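Local atomic coordinates of protein PUF4 (PDB entry 3BWT), a protein that binds messenger RNA through its Pumilio homology domain, the eight-repeat part of the longer protein that makes up this chain. Residues V208-I213 with I249-K254; F59-I64 with G96-Q101. One frame throughout, in Å; residues are numbered along the deposited sequence.

Interactions 1 and 2 are the same kind of joint at two places in one curved solenoid of Pumilio repeats. In each, near-parallel helices of neighbouring repeats pack side by side: repeats 2 and 3 in interaction 2, repeats 6 and 7 in interaction 1. Their centres lie 37 Å apart on opposite sides of the chain's centre, and they share no helix. Both are partly buried, but they fill the joint differently. In interaction 1 the aliphatic part of a lysine lies against a glutamine, next to a buried isoleucine pair. Interaction 2 puts an alanine against an asparagine in the buried part, with an arginine beside an exposed tyrosine at the surface.

Interaction 1. Residues V208-I213 with I249-K254; sequences VVQYII and IEKILK
Gln210 and Lys251 face each other with their CA atoms 6.3 Å apart, on helical segments whose axes come within 9.9 Å and run nearly parallel, 11° from one direction to the other. Lys251 contributes the largest share of the contact. Its CG lies anti to the backbone N (chi1 179°), but the chain then bends at chi2, 55°, and climbs across the flank of the other helix toward Thr214. The glutamine crosses this chain obliquely: its OE1 sits 3.8 Å from Lys251 CB, and its own CB is 4.0 Å from Lys251 CG. Further along, Lys251 CE passes 3.7 Å from the backbone O of Gln210. The ammonium group ends on Thr214, where NZ is hydrogen-bonded to OG1, while that same hydroxyl makes a weak bond with Gln210 O. At the other end of the glutamine, NE2 has a weak hydrogen bond to Asn206 OD1. With an alanine here in place of Gln210, CG and the amide would be gone, which would probably open a gap beside Lys251 CB and leave Asn206 without its weak amide partner. Deeper in, the contact becomes purely aliphatic. Ile213 CD1 meets Ile252 CG1 at 3.9 Å, and Ile213 CG2 approaches Lys251 CE at 4.2 Å. Ile213 also rests on Thr225 and Ile228 of helix 224-232, and Ile252 on Val258 of helix 256-279, so the pair joins the facing helices to the layer behind them. Such side-by-side stacking of equivalent helices from successive repeats, here Pumilio 6 and 7, is what builds the PUF solenoid, whose inner row of helices forms the RNA-binding face in this family.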
loop_
_atom_site.group_PDB
_atom_site.type_symbol
_atom_site.label_atom_id
_atom_site.label_comp_id
_atom_site.label_asym_id
_atom_site.label_seq_id
_atom_site.Cartn_x
_atom_site.Cartn_y
_atom_site.Cartn_z
ATOM N N VAL A 208 -4.480 -2.503 -7.557
ATOM C CA VAL A 208 -4.814 -1.086 -7.694
ATOM C C VAL A 208 -6.237 -0.921 -8.242
ATOM O O VAL A 208 -7.005 -0.103 -7.764
ATOM C CB VAL A 208 -3.809 -0.355 -8.627
ATOM C CG1 VAL A 208 -4.274 1.062 -8.921
ATOM C CG2 VAL A 208 -2.404 -0.341 -8.027
ATOM N N VAL A 209 -6.586 -1.707 -9.249
ATOM C CA VAL A 209 -7.910 -1.635 -9.832
ATOM C C VAL A 209 -8.972 -2.003 -8.798
ATOM O O VAL A 209 -10.047 -1.399 -8.748
ATOM C CB VAL A 209 -8.015 -2.546 -11.064
ATOM C CG1 VAL A 209 -9.406 -2.481 -11.666
ATOM C CG2 VAL A 209 -6.974 -2.146 -12.092
ATOM N N GLN A 210 -8.667 -2.987 -7.961
ATOM C CA GLN A 210 -9.580 -3.369 -6.887
ATOM C C GLN A 210 -9.693 -2.274 -5.835
ATOM O O GLN A 210 -10.754 -2.050 -5.266
ATOM C CB GLN A 210 -9.090 -4.629 -6.192
ATOM C CG GLN A 210 -9.017 -5.880 -7.048
ATOM C CD GLN A 210 -8.718 -7.101 -6.190
ATOM O OE1 GLN A 210 -9.479 -7.427 -5.283
ATOM N NE2 GLN A 210 -7.594 -7.758 -6.451
ATOM N N TYR A 211 -8.584 -1.605 -5.554
ATOM C CA TYR A 211 -8.559 -0.674 -4.449
ATOM C C TYR A 211 -9.435 0.543 -4.738
ATOM O O TYR A 211 -10.037 1.120 -3.833
ATOM C CB TYR A 211 -7.125 -0.263 -4.126
ATOM C CG TYR A 211 -6.972 0.220 -2.703
ATOM C CD1 TYR A 211 -7.284 -0.612 -1.633
ATOM C CD2 TYR A 211 -6.541 1.508 -2.431
ATOM C CE1 TYR A 211 -7.156 -0.178 -0.336
ATOM C CE2 TYR A 211 -6.416 1.958 -1.133
ATOM C CZ TYR A 211 -6.723 1.112 -0.088
ATOM O OH TYR A 211 -6.599 1.561 1.205
ATOM N N ILE A 212 -9.504 0.928 -6.004
ATOM C CA ILE A 212 -10.348 2.035 -6.410
ATOM C C ILE A 212 -11.769 1.731 -5.998
ATOM O O ILE A 212 -12.462 2.581 -5.459
ATOM C CB ILE A 212 -10.314 2.230 -7.931
ATOM C CG1 ILE A 212 -8.920 2.678 -8.366
ATOM C CG2 ILE A 212 -11.417 3.215 -8.382
ATOM C CD1 ILE A 212 -8.735 2.723 -9.863
ATOM N N ILE A 213 -12.193 0.500 -6.258
ATOM C CA ILE A 213 -13.547 0.075 -5.942
ATOM C C ILE A 213 -13.741 -0.025 -4.438
ATOM O O ILE A 213 -14.725 0.458 -3.897
ATOM C CB ILE A 213 -13.852 -1.257 -6.607
ATOM C CG1 ILE A 213 -13.669 -1.113 -8.117
ATOM C CG2 ILE A 213 -15.261 -1.719 -6.272
ATOM C CD1 ILE A 213 -14.076 -2.328 -8.906
ATOM N N ILE A 249 -12.768 -9.407 -11.237
ATOM C CA ILE A 249 -14.134 -9.861 -11.460
ATOM C C ILE A 249 -14.815 -10.171 -10.123
ATOM O O ILE A 249 -15.921 -9.688 -9.862
ATOM C CB ILE A 249 -14.201 -11.068 -12.407
ATOM C CG1 ILE A 249 -13.649 -10.695 -13.784
ATOM C CG2 ILE A 249 -15.625 -11.535 -12.544
ATOM C CD1 ILE A 249 -14.564 -9.811 -14.592
ATOM N N GLU A 250 -14.144 -10.959 -9.283
ATOM C CA GLU A 250 -14.602 -11.248 -7.919
ATOM C C GLU A 250 -14.835 -9.994 -7.080
ATOM O O GLU A 250 -15.784 -9.918 -6.295
ATOM C CB GLU A 250 -13.578 -12.116 -7.190
ATOM C CG GLU A 250 -13.838 -13.609 -7.264
ATOM C CD GLU A 250 -13.447 -14.314 -5.979
ATOM O OE1 GLU A 250 -13.016 -13.619 -5.029
ATOM O OE2 GLU A 250 -13.572 -15.555 -5.915
ATOM N N LYS A 251 -13.947 -9.020 -7.224
ATOM C CA LYS A 251 -14.071 -7.782 -6.479
ATOM C C LYS A 251 -15.399 -7.110 -6.818
ATOM O O LYS A 251 -16.120 -6.654 -5.934
ATOM C CB LYS A 251 -12.910 -6.846 -6.799
ATOM C CG LYS A 251 -13.000 -5.530 -6.064
ATOM C CD LYS A 251 -13.117 -5.776 -4.581
ATOM C CE LYS A 251 -13.205 -4.482 -3.829
ATOM N NZ LYS A 251 -12.981 -4.699 -2.372
ATOM N N ILE A 252 -15.706 -7.059 -8.109
ATOM C CA ILE A 252 -16.967 -6.524 -8.606
ATOM C C ILE A 252 -18.165 -7.382 -8.170
ATOM O O ILE A 252 -19.196 -6.852 -7.741
ATOM C CB ILE A 252 -16.942 -6.403 -10.139
ATOM C CG1 ILE A 252 -15.978 -5.301 -10.568
ATOM C CG2 ILE A 252 -18.327 -6.117 -10.671
ATOM C CD1 ILE A 252 -15.440 -5.472 -11.975
ATOM N N LEU A 253 -18.026 -8.702 -8.270
ATOM C CA LEU A 253 -19.088 -9.601 -7.820
ATOM C C LEU A 253 -19.397 -9.396 -6.344
ATOM O O LEU A 253 -20.488 -9.717 -5.887
ATOM C CB LEU A 253 -18.716 -11.069 -8.056
ATOM C CG LEU A 253 -18.767 -11.566 -9.496
ATOM C CD1 LEU A 253 -18.433 -13.045 -9.548
ATOM C CD2 LEU A 253 -20.139 -11.290 -10.103
ATOM N N LYS A 254 -18.425 -8.872 -5.603
ATOM C CA LYS A 254 -18.579 -8.667 -4.163
ATOM C C LYS A 254 -18.886 -7.209 -3.821
ATOM O O LYS A 254 -18.950 -6.834 -2.649
ATOM C CB LYS A 254 -17.336 -9.157 -3.405
ATOM C CG LYS A 254 -17.200 -10.675 -3.350
ATOM C CD LYS A 254 -15.974 -11.101 -2.547
ATOM C CE LYS A 254 -15.944 -12.612 -2.328
ATOM N NZ LYS A 254 -14.881 -13.034 -1.362
#

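Interaction 2. Residues F59-I64 with G96-Q101; sequences FGNYLI and GTRALQ
Asn61 and Tyr62 meet Arg98 and Ala99 where Pumilio repeats 2 and 3 stack in the PUF solenoid, two helices running almost exactly parallel (2°) with axes 8.8 Å apart. Asn61 can be followed outward. Its CB stands 4.2 Å from Ala99 CB; this small methyl, also resting on Met55 of helix 51-55, lets the backbones come close. A chi1 of 80° sets CG between the backbone N and the carbonyl carbon, turning the amide toward the N-terminal end of its own helix, where ND2 donates to Asp57 O. OD1 accepts a separate bond from Gln65 NE2, so hydrogen bonds within its own repeat hold both ends of the buried amide. OD1 also lies over the centre of the Tyr62 ring, 3.6 Å above its plane, and has Arg98 NH1 3.0 Å away, near the plane of the guanidinium and at its edge. Arg98 reaches this spot through a chain bent at chi3, and NH2 keeps a weak hydrogen bond to His95 ND1. Its guanidinium runs nearly parallel to the tyrosine ring, the planes 11° apart, but the groups are displaced, and NH1 comes nearest CZ and OH of the tyrosine. Tyr62 OH sits 3.1 Å above one guanidinium face, offset toward the rim, and its 3.3 Å approach to Arg98 NH1 is too badly angled for a hydrogen bond.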
loop_
_atom_site.group_PDB
_atom_site.type_symbol
_atom_site.label_atom_id
_atom_site.label_comp_id
_atom_site.label_asym_id
_atom_site.label_seq_id
_atom_site.Cartn_x
_atom_site.Cartn_y
_atom_site.Cartn_z
ATOM N N PHE A 59 21.571 -0.145 15.148
ATOM C CA PHE A 59 21.134 0.288 16.478
ATOM C C PHE A 59 20.986 1.796 16.555
ATOM O O PHE A 59 20.096 2.305 17.246
ATOM C CB PHE A 59 22.126 -0.165 17.546
ATOM C CG PHE A 59 22.394 -1.629 17.519
ATOM C CD1 PHE A 59 21.383 -2.535 17.808
ATOM C CD2 PHE A 59 23.648 -2.106 17.181
ATOM C CE1 PHE A 59 21.620 -3.899 17.764
ATOM C CE2 PHE A 59 23.894 -3.470 17.147
ATOM C CZ PHE A 59 22.874 -4.365 17.438
ATOM N N GLY A 60 21.863 2.497 15.840
ATOM C CA GLY A 60 21.895 3.947 15.842
ATOM C C GLY A 60 20.607 4.556 15.326
ATOM O O GLY A 60 20.170 5.612 15.795
ATOM N N ASN A 61 19.986 3.899 14.354
ATOM C CA ASN A 61 18.757 4.438 13.802
ATOM C C ASN A 61 17.703 4.644 14.888
ATOM O O ASN A 61 16.968 5.631 14.854
ATOM C CB ASN A 61 18.220 3.581 12.640
ATOM C CG ASN A 61 17.470 2.345 13.108
ATOM O OD1 ASN A 61 16.245 2.361 13.226
ATOM N ND2 ASN A 61 18.203 1.266 13.370
ATOM N N TYR A 62 17.642 3.729 15.858
ATOM C CA TYR A 62 16.604 3.802 16.899
ATOM C C TYR A 62 16.845 4.969 17.841
ATOM O O TYR A 62 15.901 5.565 18.355
ATOM C CB TYR A 62 16.501 2.505 17.697
ATOM C CG TYR A 62 15.987 1.347 16.894
ATOM C CD1 TYR A 62 14.630 1.204 16.632
ATOM C CD2 TYR A 62 16.862 0.390 16.387
ATOM C CE1 TYR A 62 14.157 0.132 15.884
ATOM C CE2 TYR A 62 16.402 -0.674 15.644
ATOM C CZ TYR A 62 15.053 -0.805 15.394
ATOM O OH TYR A 62 14.608 -1.877 14.649
ATOM N N LEU A 63 18.119 5.266 18.059
ATOM C CA LEU A 63 18.548 6.414 18.819
ATOM C C LEU A 63 18.097 7.705 18.146
ATOM O O LEU A 63 17.441 8.539 18.770
ATOM C CB LEU A 63 20.061 6.399 18.932
ATOM C CG LEU A 63 20.737 7.510 19.723
ATOM C CD1 LEU A 63 20.246 7.529 21.159
ATOM C CD2 LEU A 63 22.243 7.291 19.661
ATOM N N ILE A 64 18.447 7.874 16.876
ATOM C CA ILE A 64 18.039 9.073 16.151
ATOM C C ILE A 64 16.516 9.235 16.147
ATOM O O ILE A 64 16.006 10.345 16.256
ATOM C CB ILE A 64 18.592 9.090 14.708
ATOM C CG1 ILE A 64 20.117 8.929 14.724
ATOM C CG2 ILE A 64 18.200 10.385 13.993
ATOM C CD1 ILE A 64 20.841 10.076 15.403
ATOM N N GLY A 96 17.774 3.278 7.886
ATOM C CA GLY A 96 17.561 4.594 7.329
ATOM C C GLY A 96 16.104 4.900 7.013
ATOM O O GLY A 96 15.600 5.968 7.365
ATOM N N THR A 97 15.417 3.974 6.355
ATOM C CA THR A 97 14.017 4.185 6.031
ATOM C C THR A 97 13.152 4.325 7.283
ATOM O O THR A 97 12.148 5.016 7.269
ATOM C CB THR A 97 13.439 3.058 5.137
ATOM O OG1 THR A 97 12.109 3.406 4.725
ATOM C CG2 THR A 97 13.388 1.724 5.887
ATOM N N ARG A 98 13.527 3.664 8.370
ATOM C CA ARG A 98 12.730 3.780 9.587
ATOM C C ARG A 98 13.022 5.094 10.314
ATOM O O ARG A 98 12.114 5.754 10.835
ATOM C CB ARG A 98 12.891 2.552 10.498
ATOM C CG ARG A 98 11.877 1.449 10.164
ATOM C CD ARG A 98 11.872 0.309 11.167
ATOM N NE ARG A 98 12.828 -0.745 10.828
ATOM C CZ ARG A 98 14.085 -0.784 11.267
ATOM N NH1 ARG A 98 14.537 0.182 12.059
ATOM N NH2 ARG A 98 14.892 -1.786 10.914
ATOM N N ALA A 99 14.289 5.490 10.314
ATOM C CA ALA A 99 14.673 6.749 10.920
ATOM C C ALA A 99 14.050 7.913 10.155
ATOM O O ALA A 99 13.644 8.904 10.744
ATOM C CB ALA A 99 16.172 6.873 10.941
ATOM N N LEU A 100 13.979 7.788 8.835
ATOM C CA LEU A 100 13.518 8.889 7.995
ATOM C C LEU A 100 11.998 9.005 8.015
ATOM O O LEU A 100 11.449 10.085 7.800
ATOM C CB LEU A 100 14.026 8.715 6.568
ATOM C CG LEU A 100 13.611 9.719 5.492
ATOM C CD1 LEU A 100 13.775 11.129 5.974
ATOM C CD2 LEU A 100 14.450 9.485 4.263
ATOM N N GLN A 101 11.321 7.892 8.273
ATOM C CA GLN A 101 9.882 7.921 8.472
ATOM C C GLN A 101 9.556 8.656 9.770
ATOM O O GLN A 101 8.622 9.452 9.824
ATOM C CB GLN A 101 9.313 6.508 8.507
ATOM C CG GLN A 101 9.425 5.772 7.190
ATOM C CD GLN A 101 8.873 4.356 7.252
ATOM O OE1 GLN A 101 7.734 4.147 7.647
ATOM N NE2 GLN A 101 9.678 3.382 6.845
#